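Local structure of lombricine kinase (Urechis caupo, 3JPZ) at residues H40-D45 and A63-S68; Y129-T134 and S192-D197. The protein transfers a phosphoryl group reversibly between ATP and the guanidino compound lombricine, as a member of the ATP:guanido phosphotransferase (phosphagen kinase) family. All coordinates share one frame; numbering follows the deposited sequence.

Contact 1: H40-D45 and A63-S68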
loop_
_atom_site.group_PDB
_atom_site.type_symbol
_atom_site.label_atom_id
_atom_site.label_comp_id
_atom_site.label_asym_id
_atom_site.label_seq_id
_atom_site.Cartn_x
_atom_site.Cartn_y
_atom_site.Cartn_z
ATOM N N HIS A 40 11.531 10.975 15.587
ATOM C CA HIS A 40 10.180 10.906 15.045
ATOM C C HIS A 40 9.670 9.462 15.002
ATOM O O HIS A 40 8.589 9.190 14.476
ATOM C CB HIS A 40 10.111 11.552 13.662
ATOM C CG HIS A 40 10.560 12.980 13.638
ATOM N ND1 HIS A 40 11.706 13.389 12.992
ATOM C CD2 HIS A 40 10.016 14.095 14.182
ATOM C CE1 HIS A 40 11.846 14.695 13.133
ATOM N NE2 HIS A 40 10.835 15.148 13.853
ATOM N N GLY A 41 10.454 8.544 15.557
ATOM C CA GLY A 41 10.013 7.175 15.746
ATOM C C GLY A 41 10.243 6.294 14.536
ATOM O O GLY A 41 9.772 5.160 14.481
ATOM N N VAL A 42 10.954 6.817 13.549
ATOM C CA VAL A 42 11.357 5.999 12.415
ATOM C C VAL A 42 12.250 4.871 12.911
ATOM O O VAL A 42 13.154 5.088 13.711
ATOM C CB VAL A 42 12.115 6.816 11.361
ATOM C CG1 VAL A 42 12.619 5.900 10.248
ATOM C CG2 VAL A 42 11.221 7.901 10.801
ATOM N N THR A 43 11.997 3.667 12.416
ATOM C CA THR A 43 12.753 2.491 12.815
ATOM C C THR A 43 13.421 1.855 11.606
ATOM O O THR A 43 13.059 2.144 10.472
ATOM C CB THR A 43 11.820 1.424 13.385
ATOM O OG1 THR A 43 10.986 0.936 12.329
ATOM C CG2 THR A 43 10.950 1.998 14.488
ATOM N N VAL A 44 14.380 0.968 11.852
ATOM C CA VAL A 44 15.054 0.275 10.765
ATOM C C VAL A 44 14.019 -0.420 9.887
ATOM O O VAL A 44 14.102 -0.372 8.665
ATOM C CB VAL A 44 16.094 -0.751 11.277
ATOM C CG1 VAL A 44 15.412 -1.961 11.916
ATOM C CG2 VAL A 44 17.006 -1.191 10.140
ATOM N N ASP A 45 13.029 -1.039 10.521
ATOM C CA ASP A 45 11.996 -1.752 9.794
ATOM C C ASP A 45 11.280 -0.847 8.817
ATOM O O ASP A 45 11.029 -1.244 7.690
ATOM C CB ASP A 45 10.995 -2.389 10.753
ATOM C CG ASP A 45 11.376 -3.798 11.117
ATOM O OD1 ASP A 45 12.466 -4.231 10.685
ATOM O OD2 ASP A 45 10.591 -4.468 11.818
ATOM N N ALA A 63 14.150 6.955 3.792
ATOM C CA ALA A 63 14.168 7.653 5.065
ATOM C C ALA A 63 12.757 8.004 5.471
ATOM O O ALA A 63 11.973 8.507 4.667
ATOM C CB ALA A 63 15.028 8.916 4.968
ATOM N N GLY A 64 12.425 7.716 6.720
ATOM C CA GLY A 64 11.187 8.209 7.283
ATOM C C GLY A 64 11.336 9.673 7.648
ATOM O O GLY A 64 10.357 10.416 7.721
ATOM N N ASP A 65 12.573 10.089 7.884
ATOM C CA ASP A 65 12.857 11.460 8.283
ATOM C C ASP A 65 14.342 11.782 8.126
ATOM O O ASP A 65 15.143 10.914 7.787
ATOM C CB ASP A 65 12.385 11.718 9.719
ATOM C CG ASP A 65 13.184 10.944 10.775
ATOM O OD1 ASP A 65 14.087 10.156 10.424
ATOM O OD2 ASP A 65 12.903 11.133 11.980
ATOM N N GLU A 66 14.703 13.036 8.365
ATOM C CA GLU A 66 16.062 13.492 8.116
ATOM C C GLU A 66 17.012 12.701 8.995
ATOM O O GLU A 66 18.116 12.336 8.580
ATOM C CB GLU A 66 16.183 14.989 8.413
ATOM C CG GLU A 66 17.604 15.490 8.462
ATOM C CD GLU A 66 17.696 17.002 8.401
ATOM O OE1 GLU A 66 16.674 17.685 8.625
ATOM O OE2 GLU A 66 18.798 17.506 8.129
ATOM N N GLU A 67 16.545 12.417 10.204
ATOM C CA GLU A 67 17.343 11.755 11.217
ATOM C C GLU A 67 17.649 10.316 10.806
ATOM O O GLU A 67 18.590 9.704 11.296
ATOM C CB GLU A 67 16.604 11.793 12.557
ATOM C CG GLU A 67 16.634 13.159 13.264
ATOM C CD GLU A 67 15.627 14.169 12.711
ATOM O OE1 GLU A 67 14.909 13.860 11.738
ATOM O OE2 GLU A 67 15.550 15.290 13.258
ATOM N N SER A 68 16.852 9.785 9.892
ATOM C CA SER A 68 17.058 8.431 9.398
ATOM C C SER A 68 18.482 8.205 8.914
ATOM O O SER A 68 19.053 7.145 9.133
ATOM C CB SER A 68 16.088 8.129 8.263
ATOM O OG SER A 68 14.783 7.926 8.759
#
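Val42 and Gly64 bring the two loops together where their backbones run closest, and the packing there is tight. One methyl of the valine, CG2, lies directly over the glycine, 3.5 Å from Gly64 CA. The same methyl reaches the carboxylate of Asp65, while CG1, anti to the backbone N (chi1 175°), is carried to Ser68 and stops 3.3 Å from its OG. Val42 and Ser68 also both touch Val47 of helix 44-53.

Asp65 opens a type I beta turn that runs to Ser68 and leads into helix 68-71. Ser68 N donates to Asp65 OD1, a capping bond 2.8 Å long but strongly bent and so weak. Ser68 OG donates to that same OD1 over 2.9 Å, so the carboxylate is held from its own loop while its other oxygen serves the opposite one. His40 ND1 donates to Asp65 OD2 at 2.7 Å, with the acceptor in the ring plane although ring and carboxylate stand 74° apart. Thr38 OG1 is also hydrogen-bonded to this oxygen. Toward solvent the fit is looser: His40 and Glu67 are both partly exposed, and the glutamate, bent at chi2 (80°), brings OE1 to the ring edge, 3.5 Å from His40 CE1.

Contact 2: Y129-T134 and S192-D197; sequences YPPSCT and SASVRD
A bend at chi3 (-50°) turns the guanidinium of Arg196 toward the backbone of 129-134, and Ser194 OG, anti to its carbonyl carbon (chi1 -75°), lies against the ring of Pro131. The arginine grips one oxygen end-on: NH1 and NH2 each donate to Cys133 O at 2.9 Å, with that oxygen in the guanidinium plane. NH2 also donates to Pro130 O, which is 2.8 Å away and about 20° out of the guanidinium plane, and more weakly to Pro131 O. Within its own loop Arg196 NE bonds Ala193 O, 2.8 Å away, which, with the bonds of NH1 and NH2, holds the guanidinium in its orientation.

Ser194 OG touches Pro131 CG at 3.1 Å and donates to Ser192 OG, which is itself bonded to Leu188 O. Ser194 CA points its hydrogen almost straight at Pro130 O. The two serines flank Ala193, the C-prime residue, at positive phi, of the Schellman motif that ends helix 187-191.

Pro131 O and Ser192 O, two acceptors 3.3 Å apart, both take a bond from Lys46 NZ. Carbonyl groups crowded here thus meet two cationic side chains, whose charge would probably offset the mutual repulsion of the oxygens and favour the close approach of the loops.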
loop_
_atom_site.group_PDB
_atom_site.type_symbol
_atom_site.label_atom_id
_atom_site.label_comp_id
_atom_site.label_asym_id
_atom_site.label_seq_id
_atom_site.Cartn_x
_atom_site.Cartn_y
_atom_site.Cartn_z
ATOM N N TYR A 129 9.481 12.965 6.200
ATOM C CA TYR A 129 9.168 12.626 4.825
ATOM C C TYR A 129 7.841 11.875 4.711
ATOM O O TYR A 129 7.335 11.334 5.689
ATOM C CB TYR A 129 10.278 11.748 4.264
ATOM C CG TYR A 129 11.625 12.420 4.186
ATOM C CD1 TYR A 129 11.789 13.628 3.513
ATOM C CD2 TYR A 129 12.743 11.829 4.748
ATOM C CE1 TYR A 129 13.029 14.232 3.427
ATOM C CE2 TYR A 129 13.978 12.426 4.671
ATOM C CZ TYR A 129 14.115 13.627 4.008
ATOM O OH TYR A 129 15.356 14.208 3.928
ATOM N N PRO A 130 7.288 11.817 3.494
ATOM C CA PRO A 130 6.034 11.123 3.171
ATOM C C PRO A 130 5.889 9.708 3.745
ATOM O O PRO A 130 4.779 9.319 4.076
ATOM C CB PRO A 130 6.064 11.070 1.645
ATOM C CG PRO A 130 6.782 12.320 1.267
ATOM C CD PRO A 130 7.840 12.514 2.321
ATOM N N PRO A 131 6.983 8.940 3.849
ATOM C CA PRO A 131 6.774 7.592 4.385
ATOM C C PRO A 131 6.285 7.586 5.834
ATOM O O PRO A 131 5.540 6.674 6.198
ATOM C CB PRO A 131 8.168 6.946 4.278
ATOM C CG PRO A 131 8.874 7.742 3.217
ATOM C CD PRO A 131 8.370 9.151 3.413
ATOM N N SER A 132 6.676 8.585 6.626
ATOM C CA SER A 132 6.449 8.561 8.069
ATOM C C SER A 132 5.702 9.777 8.618
ATOM O O SER A 132 5.425 9.839 9.808
ATOM C CB SER A 132 7.787 8.453 8.796
ATOM O OG SER A 132 8.465 7.265 8.436
ATOM N N CYS A 133 5.378 10.738 7.763
ATOM C CA CYS A 133 4.748 11.967 8.223
ATOM C C CYS A 133 3.280 11.753 8.563
ATOM O O CYS A 133 2.569 11.018 7.881
ATOM C CB CYS A 133 4.854 13.053 7.155
ATOM S SG CYS A 133 3.908 12.671 5.655
ATOM N N THR A 134 2.822 12.415 9.618
ATOM C CA THR A 134 1.423 12.369 9.972
ATOM C C THR A 134 0.676 13.286 9.018
ATOM O O THR A 134 1.300 14.069 8.305
ATOM C CB THR A 134 1.204 12.880 11.407
ATOM O OG1 THR A 134 1.804 14.174 11.539
ATOM C CG2 THR A 134 1.824 11.933 12.416
ATOM N N SER A 192 6.188 2.132 0.994
ATOM C CA SER A 192 6.737 2.988 2.052
ATOM C C SER A 192 5.642 3.771 2.782
ATOM O O SER A 192 5.930 4.636 3.611
ATOM C CB SER A 192 7.776 3.963 1.481
ATOM O OG SER A 192 7.190 4.862 0.559
ATOM N N ALA A 193 4.394 3.449 2.474
ATOM C CA ALA A 193 3.250 4.191 2.978
ATOM C C ALA A 193 3.418 5.673 2.694
ATOM O O ALA A 193 3.006 6.509 3.487
ATOM C CB ALA A 193 3.077 3.956 4.473
ATOM N N SER A 194 4.022 6.001 1.557
ATOM C CA SER A 194 4.226 7.394 1.201
ATOM C C SER A 194 3.023 7.989 0.482
ATOM O O SER A 194 3.020 9.171 0.158
ATOM C CB SER A 194 5.485 7.551 0.355
ATOM O OG SER A 194 6.643 7.429 1.158
ATOM N N VAL A 195 1.992 7.181 0.253
ATOM C CA VAL A 195 0.769 7.668 -0.398
ATOM C C VAL A 195 -0.452 7.722 0.549
ATOM O O VAL A 195 -1.594 7.731 0.108
ATOM C CB VAL A 195 0.427 6.840 -1.672
ATOM C CG1 VAL A 195 1.545 6.955 -2.700
ATOM C CG2 VAL A 195 0.184 5.383 -1.344
ATOM N N ARG A 196 -0.202 7.797 1.850
ATOM C CA ARG A 196 -1.283 7.852 2.833
ATOM C C ARG A 196 -2.108 9.130 2.760
ATOM O O ARG A 196 -1.583 10.205 2.508
ATOM C CB ARG A 196 -0.717 7.719 4.244
ATOM C CG ARG A 196 -0.526 6.294 4.710
ATOM C CD ARG A 196 0.342 6.231 5.966
ATOM N NE ARG A 196 1.564 7.008 5.782
ATOM C CZ ARG A 196 1.851 8.132 6.429
ATOM N NH1 ARG A 196 1.023 8.629 7.350
ATOM N NH2 ARG A 196 2.980 8.752 6.158
ATOM N N ASP A 197 -3.404 8.994 3.016
ATOM C CA ASP A 197 -4.325 10.121 3.071
ATOM C C ASP A 197 -4.378 10.914 1.776
ATOM O O ASP A 197 -4.642 12.112 1.797
ATOM C CB ASP A 197 -3.935 11.057 4.209
ATOM C CG ASP A 197 -3.538 10.315 5.452
ATOM O OD1 ASP A 197 -4.408 9.656 6.045
ATOM O OD2 ASP A 197 -2.351 10.383 5.829
#

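The two contacts lie in series along the chain, 40-45 with 63-68 closing before 129-134 with 192-197 opens, yet their centres are only 12 Å apart. Ser132 OG sits 3.1 Å from Gly64 CA, and the ring of Tyr129 packs on Ala63 and Asp65, so the contacts pack as neighbours. Helix 44-53 starts in contact 1 and borders contact 2. Contact 1 belongs wholly to the N-terminal family region, whereas contact 2 joins the loop ahead of helix 135-149 to one within the C-terminal catalytic family. Both reach the second subunit: Asp45 by a salt bridge to Arg135 of that subunit, and Asp197 N and OD1 by hydrogen bonds to its Asp53 and Gln49.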